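Brefeldin A esterase (Bacillus subtilis, PDB 1JKM) hydrolyses the ester bond of the macrolactone brefeldin A and so degrades it, as a serine hydrolase of the alpha/beta hydrolase family related to mammalian hormone-sensitive lipase. Local coordinates at residues His159-Gly164 and Asp272-Pro277; Asn93-His98 and Val165-Ala170; Glu177-Glu180 and Gly186-Val189; His269-Asp272 and Tyr278-Ser281. All blocks are in the same frame, centred on the assembly; numbering follows the deposited sequence.

Contact 1 (His159-Gly164 and Asp272-Pro277); sequences HPFPSG and DPIAWP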
loop_
_atom_site.group_PDB
_atom_site.type_symbol
_atom_site.label_atom_id
_atom_site.label_comp_id
_atom_site.label_asym_id
_atom_site.label_seq_id
_atom_site.Cartn_x
_atom_site.Cartn_y
_atom_site.Cartn_z
ATOM N N HIS B 159 -33.215 -8.621 -15.808
ATOM C CA HIS B 159 -33.849 -7.312 -15.703
ATOM C C HIS B 159 -32.976 -6.225 -16.331
ATOM O O HIS B 159 -32.384 -5.415 -15.622
ATOM C CB HIS B 159 -34.211 -6.860 -14.288
ATOM C CG HIS B 159 -34.994 -7.838 -13.481
ATOM N ND1 HIS B 159 -34.363 -8.705 -12.599
ATOM C CD2 HIS B 159 -36.314 -8.126 -13.426
ATOM C CE1 HIS B 159 -35.281 -9.465 -12.028
ATOM N NE2 HIS B 159 -36.463 -9.132 -12.508
ATOM N N PRO B 160 -32.871 -6.239 -17.645
ATOM C CA PRO B 160 -32.038 -5.292 -18.368
ATOM C C PRO B 160 -32.580 -3.865 -18.296
ATOM O O PRO B 160 -33.592 -3.519 -17.701
ATOM C CB PRO B 160 -32.047 -5.885 -19.778
ATOM C CG PRO B 160 -33.444 -6.428 -19.898
ATOM C CD PRO B 160 -33.624 -7.129 -18.575
ATOM N N PHE B 161 -31.791 -2.933 -18.820
ATOM C CA PHE B 161 -32.120 -1.504 -18.789
ATOM C C PHE B 161 -33.518 -1.344 -19.412
ATOM O O PHE B 161 -33.679 -1.953 -20.466
ATOM C CB PHE B 161 -31.090 -0.846 -19.702
ATOM C CG PHE B 161 -31.344 0.624 -19.881
ATOM C CD1 PHE B 161 -30.861 1.523 -18.938
ATOM C CD2 PHE B 161 -32.083 1.089 -20.965
ATOM C CE1 PHE B 161 -31.085 2.877 -19.090
ATOM C CE2 PHE B 161 -32.304 2.451 -21.099
ATOM C CZ PHE B 161 -31.810 3.342 -20.173
ATOM N N PRO B 162 -34.408 -0.618 -18.776
ATOM C CA PRO B 162 -34.058 0.264 -17.663
ATOM C C PRO B 162 -34.579 -0.034 -16.297
ATOM O O PRO B 162 -34.732 0.893 -15.482
ATOM C CB PRO B 162 -34.789 1.574 -18.103
ATOM C CG PRO B 162 -36.121 0.971 -18.513
ATOM C CD PRO B 162 -35.644 -0.110 -19.460
ATOM N N SER B 163 -34.791 -1.302 -15.891
ATOM C CA SER B 163 -35.396 -1.579 -14.609
ATOM C C SER B 163 -34.645 -1.022 -13.397
ATOM O O SER B 163 -35.310 -0.467 -12.539
ATOM C CB SER B 163 -35.564 -3.104 -14.400
ATOM O OG SER B 163 -36.258 -3.654 -15.511
ATOM N N GLY B 164 -33.314 -1.196 -13.311
ATOM C CA GLY B 164 -32.647 -0.650 -12.114
ATOM C C GLY B 164 -32.696 0.871 -11.971
ATOM O O GLY B 164 -32.896 1.390 -10.853
ATOM N N ASP B 272 -26.876 5.674 -25.552
ATOM C CA ASP B 272 -27.858 6.307 -24.694
ATOM C C ASP B 272 -27.254 6.718 -23.351
ATOM O O ASP B 272 -27.033 5.867 -22.486
ATOM C CB ASP B 272 -28.989 5.303 -24.467
ATOM C CG ASP B 272 -30.137 5.751 -23.627
ATOM O OD1 ASP B 272 -30.074 6.816 -22.980
ATOM O OD2 ASP B 272 -31.186 5.052 -23.556
ATOM N N PRO B 273 -27.296 8.005 -23.040
ATOM C CA PRO B 273 -26.740 8.560 -21.814
ATOM C C PRO B 273 -27.415 8.096 -20.548
ATOM O O PRO B 273 -26.764 8.145 -19.495
ATOM C CB PRO B 273 -26.941 10.081 -21.947
ATOM C CG PRO B 273 -27.960 10.204 -23.035
ATOM C CD PRO B 273 -27.517 9.120 -24.007
ATOM N N ILE B 274 -28.688 7.660 -20.582
ATOM C CA ILE B 274 -29.262 7.086 -19.358
ATOM C C ILE B 274 -28.675 5.725 -19.037
ATOM O O ILE B 274 -28.732 5.276 -17.872
ATOM C CB ILE B 274 -30.800 7.034 -19.446
ATOM C CG1 ILE B 274 -31.304 8.399 -19.936
ATOM C CG2 ILE B 274 -31.439 6.629 -18.128
ATOM C CD1 ILE B 274 -31.216 9.529 -18.949
ATOM N N ALA B 275 -28.272 4.968 -20.030
ATOM C CA ALA B 275 -27.601 3.702 -19.832
ATOM C C ALA B 275 -26.115 3.938 -19.546
ATOM O O ALA B 275 -25.517 3.261 -18.703
ATOM C CB ALA B 275 -27.665 2.806 -21.078
ATOM N N TRP B 276 -25.501 4.788 -20.378
ATOM C CA TRP B 276 -24.059 4.970 -20.396
ATOM C C TRP B 276 -23.775 6.480 -20.435
ATOM O O TRP B 276 -23.536 7.117 -21.456
ATOM C CB TRP B 276 -23.332 4.273 -21.571
ATOM C CG TRP B 276 -23.607 2.797 -21.599
ATOM C CD1 TRP B 276 -24.418 2.152 -22.509
ATOM C CD2 TRP B 276 -23.135 1.794 -20.690
ATOM N NE1 TRP B 276 -24.471 0.806 -22.219
ATOM C CE2 TRP B 276 -23.684 0.559 -21.104
ATOM C CE3 TRP B 276 -22.297 1.818 -19.559
ATOM C CZ2 TRP B 276 -23.431 -0.630 -20.443
ATOM C CZ3 TRP B 276 -22.040 0.619 -18.905
ATOM C CH2 TRP B 276 -22.602 -0.593 -19.340
ATOM N N PRO B 277 -23.788 7.124 -19.271
ATOM C CA PRO B 277 -23.589 8.555 -19.106
ATOM C C PRO B 277 -22.289 9.132 -19.615
ATOM O O PRO B 277 -22.308 10.351 -19.954
ATOM C CB PRO B 277 -23.704 8.778 -17.597
ATOM C CG PRO B 277 -24.568 7.639 -17.134
ATOM C CD PRO B 277 -24.076 6.480 -17.958
#
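The carbonyl oxygen of Asp272, a residue whose carboxylate also touches the ring of Phe161, is gripped by two backbone N-H groups: Trp276 N at 2.8 Å and, more weakly, Ala275 N. In the same turn Ile274 N donates to Asp272 OD1 over 2.9 Å, from above the carboxylate plane, which makes an Asx turn. These bonds curl residues 272-277 into a compact bend, and against it rests Phe161, the one side chain that the segment 159-164 contributes.

Its ring is clamped on both faces. The methyl of Ala275 lies over one, with CB 4.1 Å from the ring centroid of Phe161 and 18° off the normal, a CH-pi contact; CB of Pro162 sits over the centre of the other. The peptide bond between Phe161 and Pro162 is cis, so the proline folds back on the aromatic ring before it. With CG swung away from its own backbone N (chi1 175°), Phe161 reaches across to the bend, where Ile274 CG2 meets Phe161 CZ at the edge, in the ring plane, at 3.9 Å. Ile274 O comes obliquely to 3.6 Å from Phe161 CE1. Asp272 OD2 approaches Phe161 CE2 obliquely at 3.7 Å, its carboxylate nearly perpendicular to the ring. His269 brings a further ring to Phe161, and Asn197 of helix 194-208 binds Ala275 O.

Asp272 O and OD1 are engaged by N-H groups of the bend, and the join to the start of helix 163-177 rests on dispersion and CH-pi packing, with perhaps a slight attraction of Ile274 O and the carboxylate for ring hydrogens.

Contact 2 (Asn93-His98 and Val165-Ala170); sequences NEITLH and VEDCLA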
loop_
_atom_site.group_PDB
_atom_site.type_symbol
_atom_site.label_atom_id
_atom_site.label_comp_id
_atom_site.label_asym_id
_atom_site.label_seq_id
_atom_site.Cartn_x
_atom_site.Cartn_y
_atom_site.Cartn_z
ATOM N N ASN B 93 -43.212 -3.674 -8.497
ATOM C CA ASN B 93 -42.245 -4.461 -7.740
ATOM C C ASN B 93 -41.969 -3.879 -6.367
ATOM O O ASN B 93 -41.984 -2.663 -6.146
ATOM C CB ASN B 93 -40.978 -4.589 -8.586
ATOM C CG ASN B 93 -40.426 -3.259 -9.079
ATOM O OD1 ASN B 93 -41.149 -2.485 -9.713
ATOM N ND2 ASN B 93 -39.146 -3.012 -8.793
ATOM N N GLU B 94 -41.758 -4.734 -5.364
ATOM C CA GLU B 94 -41.392 -4.253 -4.032
ATOM C C GLU B 94 -39.908 -3.874 -3.996
ATOM O O GLU B 94 -39.067 -4.598 -4.523
ATOM C CB GLU B 94 -41.691 -5.279 -2.935
ATOM C CG GLU B 94 -43.047 -5.087 -2.269
ATOM C CD GLU B 94 -43.529 -6.323 -1.530
ATOM O OE1 GLU B 94 -42.721 -6.951 -0.809
ATOM O OE2 GLU B 94 -44.724 -6.669 -1.667
ATOM N N ILE B 95 -39.652 -2.661 -3.514
ATOM C CA ILE B 95 -38.244 -2.214 -3.424
ATOM C C ILE B 95 -37.871 -2.068 -1.958
ATOM O O ILE B 95 -38.439 -1.243 -1.233
ATOM C CB ILE B 95 -37.986 -0.923 -4.212
ATOM C CG1 ILE B 95 -38.277 -1.057 -5.712
ATOM C CG2 ILE B 95 -36.505 -0.532 -4.049
ATOM C CD1 ILE B 95 -38.287 0.256 -6.454
ATOM N N THR B 96 -36.922 -2.877 -1.462
ATOM C CA THR B 96 -36.517 -2.660 -0.062
ATOM C C THR B 96 -35.560 -1.479 0.048
ATOM O O THR B 96 -34.624 -1.376 -0.724
ATOM C CB THR B 96 -35.825 -3.908 0.520
ATOM O OG1 THR B 96 -36.679 -5.020 0.226
ATOM C CG2 THR B 96 -35.603 -3.768 2.011
ATOM N N LEU B 97 -35.802 -0.609 1.014
ATOM C CA LEU B 97 -34.842 0.414 1.406
ATOM C C LEU B 97 -34.273 0.049 2.772
ATOM O O LEU B 97 -35.040 -0.242 3.694
ATOM C CB LEU B 97 -35.482 1.794 1.469
ATOM C CG LEU B 97 -36.200 2.326 0.229
ATOM C CD1 LEU B 97 -36.727 3.728 0.520
ATOM C CD2 LEU B 97 -35.325 2.347 -1.008
ATOM N N HIS B 98 -32.947 0.085 2.874
ATOM C CA HIS B 98 -32.284 -0.169 4.155
ATOM C C HIS B 98 -31.733 1.125 4.740
ATOM O O HIS B 98 -30.921 1.776 4.063
ATOM C CB HIS B 98 -31.119 -1.125 3.928
ATOM C CG HIS B 98 -31.455 -2.506 3.476
ATOM N ND1 HIS B 98 -31.475 -2.880 2.154
ATOM C CD2 HIS B 98 -31.760 -3.623 4.190
ATOM C CE1 HIS B 98 -31.790 -4.156 2.051
ATOM N NE2 HIS B 98 -31.967 -4.632 3.277
ATOM N N VAL B 165 -32.492 1.602 -13.076
ATOM C CA VAL B 165 -32.511 3.055 -12.972
ATOM C C VAL B 165 -33.899 3.529 -12.575
ATOM O O VAL B 165 -34.058 4.379 -11.694
ATOM C CB VAL B 165 -32.117 3.924 -14.179
ATOM C CG1 VAL B 165 -30.699 4.402 -14.054
ATOM C CG2 VAL B 165 -32.380 3.282 -15.533
ATOM N N GLU B 166 -34.949 2.891 -13.149
ATOM C CA GLU B 166 -36.281 3.220 -12.633
ATOM C C GLU B 166 -36.430 2.945 -11.164
ATOM O O GLU B 166 -37.090 3.688 -10.412
ATOM C CB GLU B 166 -37.344 2.462 -13.470
ATOM C CG GLU B 166 -37.305 2.931 -14.908
ATOM C CD GLU B 166 -38.086 4.200 -15.196
ATOM O OE1 GLU B 166 -38.667 4.853 -14.312
ATOM O OE2 GLU B 166 -38.123 4.537 -16.411
ATOM N N ASP B 167 -35.925 1.796 -10.696
ATOM C CA ASP B 167 -36.005 1.490 -9.264
ATOM C C ASP B 167 -35.281 2.546 -8.403
ATOM O O ASP B 167 -35.824 2.945 -7.370
ATOM C CB ASP B 167 -35.433 0.102 -8.993
ATOM C CG ASP B 167 -36.199 -1.112 -9.444
ATOM O OD1 ASP B 167 -37.441 -1.023 -9.586
ATOM O OD2 ASP B 167 -35.594 -2.194 -9.677
ATOM N N CYS B 168 -34.067 2.940 -8.821
ATOM C CA CYS B 168 -33.320 3.967 -8.088
ATOM C C CYS B 168 -34.036 5.319 -8.112
ATOM O O CYS B 168 -34.168 5.967 -7.082
ATOM C CB CYS B 168 -31.904 4.110 -8.677
ATOM S SG CYS B 168 -30.811 2.654 -8.476
ATOM N N LEU B 169 -34.516 5.769 -9.283
ATOM C CA LEU B 169 -35.374 6.947 -9.363
ATOM C C LEU B 169 -36.592 6.860 -8.459
ATOM O O LEU B 169 -36.840 7.803 -7.702
ATOM C CB LEU B 169 -35.821 7.208 -10.803
ATOM C CG LEU B 169 -36.446 8.525 -11.253
ATOM C CD1 LEU B 169 -37.943 8.544 -10.998
ATOM C CD2 LEU B 169 -35.805 9.740 -10.597
ATOM N N ALA B 170 -37.394 5.782 -8.503
ATOM C CA ALA B 170 -38.467 5.644 -7.502
ATOM C C ALA B 170 -38.018 5.925 -6.078
ATOM O O ALA B 170 -38.677 6.644 -5.296
ATOM C CB ALA B 170 -39.086 4.251 -7.605
#
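Ile95 lays its CD1 methyl against the side chain of Asp167, 3.8 Å from Asp167 CB and 3.5 Å from Asp167 OD1. The pair joins strand 94-102 of the large mixed sheet to helix 163-177, a sheet-helix layer of the alpha/beta hydrolase fold. The same methyl continues to Ala170, one helical turn further on, where Ile95 CD1 and Ala170 CB come within 4.2 Å. Ile95 therefore rests on a ridge made by Asp167 and Ala170 on the side of the helix that faces the strand. Leu97, two residues along, carries the packing onward to Ala171 and Trp174 of the same helix.

Asp167 is buried, and its carboxylate has partners on both oxygens. Arg150 makes a salt bridge to OD2 through NE, while OD1 receives the amide of Asn93 just before the strand begins. These donors, the arginine among them, would be expected to favour the ionised form. Asn93 is itself held in place, because its OD1 accepts from the backbone N of Asp91, which helps fix the rotation of the amide. Its CG stands between the backbone N and the carbonyl carbon (chi1 53°), turning the amide toward the helix.

The resulting bond, Asn93 ND2 to Asp167 OD1, is 2.7 Å long and fairly straight at 159°; it lies nearly in the amide plane but meets OD1 on the syn side, tilted out of the carboxylate plane.

Contact 3 (Glu177-Glu180 and Gly186-Val189); sequences EHRE and GVVV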
loop_
_atom_site.group_PDB
_atom_site.type_symbol
_atom_site.label_atom_id
_atom_site.label_comp_id
_atom_site.label_asym_id
_atom_site.label_seq_id
_atom_site.Cartn_x
_atom_site.Cartn_y
_atom_site.Cartn_z
ATOM N N GLU B 177 -39.820 12.961 -1.017
ATOM C CA GLU B 177 -41.137 13.189 -0.425
ATOM C C GLU B 177 -41.099 13.036 1.088
ATOM O O GLU B 177 -41.951 13.616 1.762
ATOM C CB GLU B 177 -42.223 12.280 -0.992
ATOM C CG GLU B 177 -42.301 12.193 -2.504
ATOM C CD GLU B 177 -42.875 10.859 -2.969
ATOM O OE1 GLU B 177 -43.581 10.203 -2.161
ATOM O OE2 GLU B 177 -42.634 10.456 -4.133
ATOM N N HIS B 178 -40.187 12.228 1.637
ATOM C CA HIS B 178 -40.159 11.921 3.048
ATOM C C HIS B 178 -39.006 12.598 3.780
ATOM O O HIS B 178 -38.639 12.178 4.887
ATOM C CB HIS B 178 -40.146 10.390 3.268
ATOM C CG HIS B 178 -41.419 9.763 2.772
ATOM N ND1 HIS B 178 -41.634 9.447 1.443
ATOM C CD2 HIS B 178 -42.544 9.409 3.441
ATOM C CE1 HIS B 178 -42.843 8.927 1.316
ATOM N NE2 HIS B 178 -43.410 8.893 2.503
ATOM N N ARG B 179 -38.502 13.711 3.245
ATOM C CA ARG B 179 -37.529 14.506 4.013
ATOM C C ARG B 179 -37.944 14.768 5.449
ATOM O O ARG B 179 -37.180 14.464 6.389
ATOM C CB ARG B 179 -37.152 15.793 3.294
ATOM C CG ARG B 179 -36.346 15.603 2.012
ATOM C CD ARG B 179 -36.254 16.883 1.203
ATOM N NE ARG B 179 -35.648 16.717 -0.103
ATOM C CZ ARG B 179 -34.438 17.135 -0.479
ATOM N NH1 ARG B 179 -33.691 17.777 0.415
ATOM N NH2 ARG B 179 -34.006 16.928 -1.720
ATOM N N GLU B 180 -39.154 15.290 5.689
ATOM C CA GLU B 180 -39.565 15.556 7.066
ATOM C C GLU B 180 -39.597 14.327 7.953
ATOM O O GLU B 180 -39.011 14.336 9.038
ATOM C CB GLU B 180 -40.928 16.258 7.102
ATOM C CG GLU B 180 -40.720 17.770 7.199
ATOM C CD GLU B 180 -40.623 18.393 5.817
ATOM O OE1 GLU B 180 -41.681 18.512 5.158
ATOM O OE2 GLU B 180 -39.488 18.749 5.423
ATOM N N GLY B 186 -30.796 17.246 3.630
ATOM C CA GLY B 186 -30.362 17.299 2.221
ATOM C C GLY B 186 -30.493 15.880 1.668
ATOM O O GLY B 186 -30.598 14.935 2.451
ATOM N N VAL B 187 -30.462 15.773 0.348
ATOM C CA VAL B 187 -30.447 14.470 -0.292
ATOM C C VAL B 187 -29.319 14.494 -1.329
ATOM O O VAL B 187 -29.380 15.178 -2.366
ATOM C CB VAL B 187 -31.781 14.110 -0.982
ATOM C CG1 VAL B 187 -31.649 12.807 -1.754
ATOM C CG2 VAL B 187 -32.903 13.927 0.043
ATOM N N VAL B 188 -28.283 13.684 -1.032
ATOM C CA VAL B 188 -27.244 13.431 -2.016
ATOM C C VAL B 188 -27.295 12.002 -2.519
ATOM O O VAL B 188 -27.515 11.104 -1.698
ATOM C CB VAL B 188 -25.859 13.810 -1.429
ATOM C CG1 VAL B 188 -24.718 13.382 -2.314
ATOM C CG2 VAL B 188 -25.821 15.339 -1.252
ATOM N N VAL B 189 -27.102 11.795 -3.829
ATOM C CA VAL B 189 -27.021 10.430 -4.335
ATOM C C VAL B 189 -25.543 10.021 -4.525
ATOM O O VAL B 189 -24.783 10.825 -5.044
ATOM C CB VAL B 189 -27.777 10.237 -5.659
ATOM C CG1 VAL B 189 -27.775 8.766 -6.057
ATOM C CG2 VAL B 189 -29.214 10.703 -5.403
#
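The guanidinium group of Arg179 lies flat over Val187: the CG2 methyl sits beneath the centre of one face, with Val187 CG2 3.6 Å from Arg179 CZ. Arg179 NH2 is 3.7 Å from Val187 CB, so CB and CG2 of the valine support the planar group. Gly186 CA approaches Arg179 NH1 obliquely at 3.8 Å. Two of the guanidinium nitrogens are taken by carboxylates: NE forms a salt bridge with Asp176, just before the segment, and NH1 another with Asp216.

Asp216 OD2 also accepts from Val187 N, so a single carboxylate oxygen ties the arginine to the backbone of the strand on which it lies. NH2 has a weak bond to Ala214 O and stands close to the like-charged NH2 of Arg361, a proximity that the two nearby aspartates probably make tolerable. The arginine spans the distance from its helix with a chain extended from CG to NE, and its last rotation (chi4 -108°) turns the guanidinium out of line with that chain, laying a face rather than a rim on the valine.

All three touching residues are buried, and the charge is probably balanced by Asp176 and Asp216. Strand 143-147, helix 163-177 and strand 184-192 form a beta-alpha-beta crossover, and Arg179 fastens the short helix 179-182, which follows helix 163-177, to the next strand. That strand runs between 109-114 and 217-221 and leads into helix 194-208, the strand-turn-helix arrangement that in alpha/beta hydrolases characteristically forms the nucleophile elbow.

Contact 4 (His269-Asp272 and Tyr278-Ser281); sequences HAED and YFAS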
loop_
_atom_site.group_PDB
_atom_site.type_symbol
_atom_site.label_atom_id
_atom_site.label_comp_id
_atom_site.label_asym_id
_atom_site.label_seq_id
_atom_site.Cartn_x
_atom_site.Cartn_y
_atom_site.Cartn_z
ATOM N N HIS B 269 -28.928 0.520 -26.700
ATOM C CA HIS B 269 -28.731 1.597 -25.741
ATOM C C HIS B 269 -27.263 1.981 -25.614
ATOM O O HIS B 269 -26.900 2.752 -24.717
ATOM C CB HIS B 269 -29.346 1.171 -24.410
ATOM C CG HIS B 269 -30.842 1.193 -24.458
ATOM N ND1 HIS B 269 -31.609 0.053 -24.588
ATOM C CD2 HIS B 269 -31.703 2.242 -24.431
ATOM C CE1 HIS B 269 -32.886 0.396 -24.596
ATOM N NE2 HIS B 269 -32.969 1.715 -24.496
ATOM N N ALA B 270 -26.416 1.520 -26.531
ATOM C CA ALA B 270 -24.975 1.700 -26.380
ATOM C C ALA B 270 -24.554 3.169 -26.299
ATOM O O ALA B 270 -23.502 3.499 -25.726
ATOM C CB ALA B 270 -24.265 1.005 -27.524
ATOM N N GLU B 271 -25.269 4.086 -26.975
ATOM C CA GLU B 271 -24.910 5.499 -26.934
ATOM C C GLU B 271 -26.017 6.324 -26.327
ATOM O O GLU B 271 -26.103 7.549 -26.412
ATOM C CB GLU B 271 -24.463 6.002 -28.318
ATOM C CG GLU B 271 -23.113 5.384 -28.691
ATOM C CD GLU B 271 -22.416 6.008 -29.873
ATOM O OE1 GLU B 271 -22.981 6.960 -30.464
ATOM O OE2 GLU B 271 -21.301 5.570 -30.244
ATOM N N ASP B 272 -26.876 5.674 -25.552
ATOM C CA ASP B 272 -27.858 6.307 -24.694
ATOM C C ASP B 272 -27.254 6.718 -23.351
ATOM O O ASP B 272 -27.033 5.867 -22.486
ATOM C CB ASP B 272 -28.989 5.303 -24.467
ATOM C CG ASP B 272 -30.137 5.751 -23.627
ATOM O OD1 ASP B 272 -30.074 6.816 -22.980
ATOM O OD2 ASP B 272 -31.186 5.052 -23.556
ATOM N N TYR B 278 -21.333 8.372 -20.118
ATOM C CA TYR B 278 -20.207 8.870 -20.890
ATOM C C TYR B 278 -20.702 9.568 -22.170
ATOM O O TYR B 278 -19.969 10.408 -22.690
ATOM C CB TYR B 278 -19.284 7.723 -21.286
ATOM C CG TYR B 278 -18.057 8.009 -22.087
ATOM C CD1 TYR B 278 -16.967 8.745 -21.587
ATOM C CD2 TYR B 278 -17.945 7.533 -23.393
ATOM C CE1 TYR B 278 -15.836 8.996 -22.339
ATOM C CE2 TYR B 278 -16.839 7.767 -24.157
ATOM C CZ TYR B 278 -15.782 8.501 -23.629
ATOM O OH TYR B 278 -14.708 8.711 -24.440
ATOM N N PHE B 279 -21.868 9.172 -22.682
ATOM C CA PHE B 279 -22.333 9.763 -23.948
ATOM C C PHE B 279 -23.265 10.944 -23.721
ATOM O O PHE B 279 -23.790 11.475 -24.720
ATOM C CB PHE B 279 -23.071 8.683 -24.783
ATOM C CG PHE B 279 -22.059 7.683 -25.279
ATOM C CD1 PHE B 279 -21.337 7.936 -26.427
ATOM C CD2 PHE B 279 -21.818 6.516 -24.553
ATOM C CE1 PHE B 279 -20.397 7.027 -26.877
ATOM C CE2 PHE B 279 -20.882 5.610 -25.013
ATOM C CZ PHE B 279 -20.163 5.878 -26.161
ATOM N N ALA B 280 -23.513 11.388 -22.502
ATOM C CA ALA B 280 -24.245 12.627 -22.256
ATOM C C ALA B 280 -23.554 13.806 -22.934
ATOM O O ALA B 280 -22.313 13.903 -22.978
ATOM C CB ALA B 280 -24.435 12.814 -20.759
ATOM N N SER B 281 -24.326 14.612 -23.689
ATOM C CA SER B 281 -23.718 15.817 -24.260
ATOM C C SER B 281 -23.682 16.930 -23.214
ATOM O O SER B 281 -24.443 16.917 -22.235
ATOM C CB SER B 281 -24.545 16.257 -25.493
ATOM O OG SER B 281 -25.826 16.577 -24.969
#
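Glu271 passes over the ring of Phe279 with CB and CG and carries its carboxylate out past CE1. CB already stands over the face of the ring, 4.1 Å from Phe279 CD1. CG then comes over the same face, 3.9 Å from the ring centroid of Phe279 and 18° off the normal, in a CH-pi contact offset toward CE1. CD follows at 3.8 Å from Phe279 CE1, and at the tip OE2 remains near that same carbon. The extended chain (chi2 -167°) carries the carboxylate out beyond CE1, and its last torsion, near zero, leaves the plane 18° from that of the ring.

The backbone of Glu271 and its neighbour join in. Ala270 O comes obliquely to within 3.4 Å of Phe279 CE2, and Glu271 O touches Phe279 CB at 3.6 Å. Both carbonyls belong to a type I beta turn closed by Asp272 N bonding to His269 O over 3.0 Å. The opposite face of the phenylalanine is taken by Tyr278 CD2, leaving the ring sandwiched between its sequence neighbour and an exposed glutamate at the protein surface.

Both segments belong to the connection between helices 253-263 and 282-285. Tyr278 ties its inner side to helix 233-239 through Glu239 and to helix 302-314 through Arg311, and Ser281 stands at the N-cap of helix 282-285.

Contact 2 opens first, on strand 94-102 at residues 93-98. Before it closes on residues 165-170, contact 1 opens at 159-164, so the two loops cross: contact 2 ties helix 163-177 to the sheet, and contact 1, from the turn that leads into the helix, closes at the distant bend 272-277. Contact 3 closes a short loop from helix 179-182 to strand 184-192, wholly within the longer loop of contact 1. Contact 4 begins at 269-272, shares Asp272 with contact 1 and closes at 278-281, a short surface loop between helices 253-263 and 282-285. Contacts 1 and 4 touch each other, with centres about 10 Å apart.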